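Local coordinates for assembly chaperone of ribosomal protein L4 (Acl4) (Chaetomium thermophilum, PDB 5TQB) that probably acts as a dedicated chaperone that binds newly made ribosomal protein L4 and escorts it toward ribosome assembly, at residues Thr46-Gly49 / Gln50-Glu54; Asp57-Ala60 / Ala61-Tyr64. All blocks are in the same frame, centred on the assembly; numbering follows the deposited sequence.

Interaction 1. Residues Thr46-Gly49 / Gln50-Glu54; sequences TLLG and QIHVE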
ATOM      1  N   THR B  46       3.791 -24.195  -0.547  1.00 59.13           N
ATOM      2  CA  THR B  46       3.654 -22.813  -0.988  1.00 55.25           C
ATOM      3  C   THR B  46       3.024 -21.978   0.121  1.00 60.63           C
ATOM      4  O   THR B  46       3.519 -20.898   0.452  1.00 62.23           O
ATOM      5  CB  THR B  46       2.790 -22.719  -2.256  1.00 52.31           C
ATOM      6  OG1 THR B  46       3.480 -23.338  -3.343  1.00 58.61           O
ATOM      7  CG2 THR B  46       2.490 -21.278  -2.624  1.00 48.93           C
ATOM      8  N   LEU B  47       1.939 -22.495   0.698  1.00 58.97           N
ATOM      9  CA  LEU B  47       1.211 -21.786   1.741  1.00 57.32           C
ATOM     10  C   LEU B  47       2.085 -21.572   2.967  1.00 56.55           C
ATOM     11  O   LEU B  47       2.121 -20.483   3.534  1.00 55.62           O
ATOM     12  CB  LEU B  47      -0.048 -22.560   2.128  1.00 58.31           C
ATOM     13  CG  LEU B  47      -0.878 -21.975   3.268  1.00 57.56           C
ATOM     14  CD1 LEU B  47      -1.354 -20.583   2.919  1.00 55.13           C
ATOM     15  CD2 LEU B  47      -2.062 -22.881   3.573  1.00 62.18           C
ATOM     16  N   LEU B  48       2.790 -22.620   3.375  1.00 58.04           N
ATOM     17  CA  LEU B  48       3.726 -22.510   4.482  1.00 60.73           C
ATOM     18  C   LEU B  48       4.813 -21.479   4.167  1.00 61.65           C
ATOM     19  O   LEU B  48       5.347 -20.830   5.067  1.00 63.07           O
ATOM     20  CB  LEU B  48       4.345 -23.876   4.786  1.00 61.97           C
ATOM     21  CG  LEU B  48       3.497 -24.796   5.666  1.00 61.44           C
ATOM     22  CD1 LEU B  48       3.990 -26.231   5.577  1.00 62.56           C
ATOM     23  CD2 LEU B  48       3.523 -24.319   7.103  1.00 62.34           C
ATOM     24  N   GLY B  49       5.122 -21.322   2.882  1.00 61.45           N
ATOM     25  CA  GLY B  49       6.090 -20.336   2.442  1.00 61.94           C
ATOM     26  C   GLY B  49       5.571 -18.922   2.615  1.00 60.29           C
ATOM     27  O   GLY B  49       6.263 -18.071   3.178  1.00 58.69           O
ATOM     28  N   GLN B  50       4.358 -18.673   2.116  1.00 59.86           N
ATOM     29  CA  GLN B  50       3.695 -17.376   2.263  1.00 61.26           C
ATOM     30  C   GLN B  50       3.604 -16.979   3.731  1.00 62.19           C
ATOM     31  O   GLN B  50       3.845 -15.829   4.088  1.00 68.02           O
ATOM     32  CB  GLN B  50       2.266 -17.416   1.707  1.00 62.34           C
ATOM     33  CG  GLN B  50       2.139 -17.761   0.236  1.00 68.31           C
ATOM     34  CD  GLN B  50       0.701 -18.066  -0.173  1.00 70.37           C
ATOM     35  OE1 GLN B  50      -0.206 -18.063   0.654  1.00 74.53           O
ATOM     36  NE2 GLN B  50       0.495 -18.333  -1.458  1.00 70.34           N
ATOM     37  N   ILE B  51       3.242 -17.939   4.574  1.00 58.75           N
ATOM     38  CA  ILE B  51       3.004 -17.663   5.984  1.00 60.78           C
ATOM     39  C   ILE B  51       4.277 -17.202   6.670  1.00 61.86           C
ATOM     40  O   ILE B  51       4.267 -16.235   7.428  1.00 59.52           O
ATOM     41  CB  ILE B  51       2.441 -18.902   6.713  1.00 58.81           C
ATOM     42  CG1 ILE B  51       1.023 -19.193   6.222  1.00 61.75           C
ATOM     43  CG2 ILE B  51       2.417 -18.687   8.227  1.00 56.73           C
ATOM     44  CD1 ILE B  51       0.506 -20.590   6.581  1.00 61.49           C
ATOM     45  N   HIS B  52       5.374 -17.896   6.400  1.00 65.39           N
ATOM     46  CA  HIS B  52       6.633 -17.570   7.044  1.00 66.83           C
ATOM     47  C   HIS B  52       7.264 -16.307   6.460  1.00 68.37           C
ATOM     48  O   HIS B  52       8.092 -15.670   7.107  1.00 68.25           O
ATOM     49  CB  HIS B  52       7.577 -18.768   6.981  1.00 67.45           C
ATOM     50  CG  HIS B  52       7.207 -19.857   7.940  1.00 74.22           C
ATOM     51  ND1 HIS B  52       6.181 -20.745   7.698  1.00 73.92           N
ATOM     52  CD2 HIS B  52       7.705 -20.179   9.156  1.00 76.35           C
ATOM     53  CE1 HIS B  52       6.075 -21.578   8.717  1.00 75.10           C
ATOM     54  NE2 HIS B  52       6.988 -21.257   9.616  1.00 76.23           N
ATOM     55  N   VAL B  53       6.860 -15.936   5.248  1.00 67.80           N
ATOM     56  CA  VAL B  53       7.266 -14.656   4.676  1.00 67.56           C
ATOM     57  C   VAL B  53       6.585 -13.550   5.459  1.00 69.35           C
ATOM     58  O   VAL B  53       7.215 -12.575   5.860  1.00 70.28           O
ATOM     59  CB  VAL B  53       6.881 -14.548   3.179  1.00 64.31           C
ATOM     60  CG1 VAL B  53       6.593 -13.099   2.767  1.00 65.90           C
ATOM     61  CG2 VAL B  53       7.974 -15.137   2.308  1.00 60.02           C
ATOM     62  N   GLU B  54       5.285 -13.712   5.672  1.00 70.46           N
ATOM     63  CA  GLU B  54       4.506 -12.727   6.402  1.00 72.31           C
ATOM     64  C   GLU B  54       4.975 -12.632   7.853  1.00 71.20           C
ATOM     65  O   GLU B  54       4.791 -11.604   8.500  1.00 71.29           O
ATOM     66  CB  GLU B  54       3.020 -13.083   6.343  1.00 75.27           C
ATOM     67  CG  GLU B  54       2.481 -13.219   4.924  1.00 78.45           C
ATOM     68  CD  GLU B  54       1.532 -12.100   4.536  1.00 82.00           C
ATOM     69  OE1 GLU B  54       1.539 -11.690   3.355  1.00 85.63           O
ATOM     70  OE2 GLU B  54       0.771 -11.634   5.410  1.00 81.33           O
TER

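Interaction 2. Residues Asp57-Ala60 / Ala61-Tyr64; sequences DIDA and ARNY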
ATOM      1  N   ASP B  57      10.165 -14.630   8.824  1.00 75.54           N
ATOM      2  CA  ASP B  57      11.125 -15.731   8.867  1.00 78.86           C
ATOM      3  C   ASP B  57      11.515 -16.133   7.449  1.00 77.96           C
ATOM      4  O   ASP B  57      10.935 -17.045   6.864  1.00 77.22           O
ATOM      5  CB  ASP B  57      10.554 -16.935   9.618  1.00 82.66           C
ATOM      6  CG  ASP B  57      11.599 -18.016   9.867  1.00 88.59           C
ATOM      7  OD1 ASP B  57      11.386 -18.860  10.762  1.00 90.77           O
ATOM      8  OD2 ASP B  57      12.641 -18.014   9.174  1.00 90.38           O
ATOM      9  N   ILE B  58      12.515 -15.445   6.914  1.00 79.39           N
ATOM     10  CA  ILE B  58      12.924 -15.606   5.525  1.00 78.16           C
ATOM     11  C   ILE B  58      13.540 -16.974   5.261  1.00 75.92           C
ATOM     12  O   ILE B  58      13.330 -17.562   4.204  1.00 73.12           O
ATOM     13  CB  ILE B  58      13.954 -14.513   5.139  1.00 75.67           C
ATOM     14  CG1 ILE B  58      13.386 -13.118   5.410  1.00 76.86           C
ATOM     15  CG2 ILE B  58      14.360 -14.629   3.681  1.00 74.58           C
ATOM     16  CD1 ILE B  58      12.061 -12.827   4.723  1.00 77.40           C
ATOM     17  N   ASP B  59      14.310 -17.475   6.218  1.00 79.67           N
ATOM     18  CA  ASP B  59      15.033 -18.725   6.020  1.00 84.11           C
ATOM     19  C   ASP B  59      14.092 -19.927   6.024  1.00 79.74           C
ATOM     20  O   ASP B  59      14.321 -20.904   5.310  1.00 79.51           O
ATOM     21  CB  ASP B  59      16.117 -18.885   7.084  1.00 92.07           C
ATOM     22  CG  ASP B  59      17.169 -17.794   7.009  1.00 97.12           C
ATOM     23  OD1 ASP B  59      18.082 -17.912   6.164  1.00 99.41           O
ATOM     24  OD2 ASP B  59      17.082 -16.821   7.790  1.00 98.45           O
ATOM     25  N   ALA B  60      13.038 -19.852   6.831  1.00 75.55           N
ATOM     26  CA  ALA B  60      12.012 -20.885   6.833  1.00 71.72           C
ATOM     27  C   ALA B  60      11.244 -20.807   5.526  1.00 65.71           C
ATOM     28  O   ALA B  60      10.939 -21.826   4.906  1.00 65.31           O
ATOM     29  CB  ALA B  60      11.072 -20.703   8.012  1.00 73.53           C
ATOM     30  N   ALA B  61      10.945 -19.582   5.108  1.00 60.23           N
ATOM     31  CA  ALA B  61      10.225 -19.349   3.865  1.00 58.90           C
ATOM     32  C   ALA B  61      10.975 -19.909   2.658  1.00 65.31           C
ATOM     33  O   ALA B  61      10.359 -20.475   1.752  1.00 67.33           O
ATOM     34  CB  ALA B  61       9.967 -17.877   3.681  1.00 53.50           C
ATOM     35  N   ARG B  62      12.299 -19.758   2.647  1.00 64.17           N
ATOM     36  CA  ARG B  62      13.105 -20.244   1.531  1.00 64.29           C
ATOM     37  C   ARG B  62      13.057 -21.768   1.447  1.00 63.64           C
ATOM     38  O   ARG B  62      12.896 -22.337   0.365  1.00 65.86           O
ATOM     39  CB  ARG B  62      14.558 -19.768   1.652  1.00 63.67           C
ATOM     40  CG  ARG B  62      15.431 -20.173   0.471  1.00 67.51           C
ATOM     41  CD  ARG B  62      16.888 -19.710   0.617  1.00 70.14           C
ATOM     42  NE  ARG B  62      17.005 -18.268   0.848  1.00 67.06           N
ATOM     43  CZ  ARG B  62      17.225 -17.701   2.033  1.00 67.10           C
ATOM     44  NH1 ARG B  62      17.363 -18.439   3.129  1.00 69.87           N
ATOM     45  NH2 ARG B  62      17.307 -16.381   2.127  1.00 65.62           N
ATOM     46  N   ASN B  63      13.200 -22.425   2.591  1.00 63.76           N
ATOM     47  CA  ASN B  63      13.175 -23.884   2.633  1.00 68.73           C
ATOM     48  C   ASN B  63      11.829 -24.461   2.174  1.00 64.87           C
ATOM     49  O   ASN B  63      11.786 -25.477   1.478  1.00 67.87           O
ATOM     50  CB  ASN B  63      13.520 -24.373   4.042  1.00 75.14           C
ATOM     51  CG  ASN B  63      14.921 -23.972   4.472  1.00 79.95           C
ATOM     52  OD1 ASN B  63      15.865 -24.024   3.682  1.00 81.63           O
ATOM     53  ND2 ASN B  63      15.059 -23.561   5.729  1.00 80.79           N
ATOM     54  N   TYR B  64      10.735 -23.803   2.546  1.00 59.94           N
ATOM     55  CA  TYR B  64       9.402 -24.268   2.173  1.00 63.59           C
ATOM     56  C   TYR B  64       9.164 -24.080   0.680  1.00 63.57           C
ATOM     57  O   TYR B  64       8.659 -24.976   0.001  1.00 65.32           O
ATOM     58  CB  TYR B  64       8.325 -23.526   2.969  1.00 61.91           C
ATOM     59  CG  TYR B  64       8.131 -24.036   4.382  1.00 64.42           C
ATOM     60  CD1 TYR B  64       7.796 -25.362   4.620  1.00 67.93           C
ATOM     61  CD2 TYR B  64       8.255 -23.189   5.474  1.00 64.36           C
ATOM     62  CE1 TYR B  64       7.613 -25.831   5.900  1.00 68.48           C
ATOM     63  CE2 TYR B  64       8.070 -23.650   6.761  1.00 65.38           C
ATOM     64  CZ  TYR B  64       7.746 -24.975   6.967  1.00 67.53           C
ATOM     65  OH  TYR B  64       7.556 -25.454   8.243  1.00 69.66           O
TER
HETATM   66  O   HOH W   1      17.026 -20.852   3.963  1.00 83.44           O

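Interaction 1. Residues Thr46-Gly49 / Gln50-Glu54
Gln50, Ile51, His52 and Val53 each send a backbone N-H to the carbonyl four residues earlier, on Thr46, Leu47, Leu48 and Gly49, in the i to i+4 pattern of an alpha helix; Gln50 N to Thr46 O, at 2.9 Å, is the straightest of these. The carbonyl of Leu48 takes a second donor: His52 ND1 reaches Leu48 O at 2.8 Å, with an N-H...O angle of 153°. The oxygen lies at the edge of the imidazole, close to its plane, and His52 CG sits beside its own backbone N (chi1 -75°), which turns ND1 back over the preceding turn. As donor, ND1 must carry the proton here, and two bonds grip one main-chain oxygen. Leu48 runs alongside the ring, its CD2 4.1 Å from His52 CE1. The segment belongs to helix 41-54, which with helix 58-71 forms the paired antiparallel helices expected of a tetratricopeptide repeat, here predicted at residues 42-75. On the side turned to helix 4-16, the terminal methyl CD1 of Ile51 meets Leu47 CG at 3.8 Å, and both side chains also pack on that helix. Gln50 reaches outward and partly back toward the helix's N-terminal end: its side chain crosses that of Leu47 at about a right angle, with Gln50 OE1 3.6 Å from Leu47 CD1, while NE2 lies 3.7 Å from Thr46 CG2. The amide nitrogen finds its polar partner in Glu86, and Thr46 OG1 is likewise bonded to Gly42 O, one turn earlier.

Interaction 2. Residues Asp57-Ala60 / Ala61-Tyr64
The first turns of helix 58-71, the second helix of the predicted tetratricopeptide repeat, carry this contact, with Asp57 at the N-cap. Asp57 grips the helix start twice: its OD2 accepts from Ala60 N at 3.0 Å, the donor approaching well above the carboxylate plane, and its carbonyl oxygen accepts from Ala61 N at 3.1 Å. Regular i to i+4 bonds follow, from Arg62 N to Ile58 O and from Tyr64 N to Ala60 O, whereas that from Asn63 N to Asp59 O is weak. Arg62 leaves the backbone extended, CG anti to N (chi1 -177°), and then bends at chi3 (-55°), which folds its guanidinium back toward the N-terminus of the helix. There NH1 forms a salt bridge with Asp59 OD1 at 3.2 Å; the oxygen lies in the guanidinium plane, but the carboxylate is met from above its own plane, the two planes standing 62° apart. The salt bridge rests on the one pair, Arg62 NH1 and Asp59 OD1. A water accepts from the same NH1 at 2.6 Å and donates to Asp59 O at 3.0 Å, linking side chain to main chain. NH2 passes 3.8 Å from Ile58 CG2. Beyond the segments, Arg62 NE pairs with Glu96 and NH2 with Leu94 O, while Tyr64 OH bonds Arg28. With two acidic partners and a carbonyl around it, the guanidinium is held against rotation and its positive charge is probably well balanced, while the cap carboxylate would probably interact favourably with the helix dipole.

In the fold
Interactions 1 and 2 sit on consecutive helices, 41-54 and 58-71, with their centres about 8 Å apart, and meet directly. His52 CE1 lies 3.5 Å from Tyr64 CE2, the ring planes at about 40°, and His52 CD2 lies 3.6 Å from Ala60 CB. Val53 CG2 and Ala61 CB meet at 3.7 Å. The ring that interaction 1 ties to Leu48 O thus forms part of the interface with 57-64. Interaction 1 is mostly buried; interaction 2 lies nearer the surface. The Gln50 side chain is about 4 Å from a bound di(hydroxyethyl)ether, probably from the crystallisation liquor, and both contacts reach another protein chain, Glu54 by hydrogen bonds and Ile58 by packing.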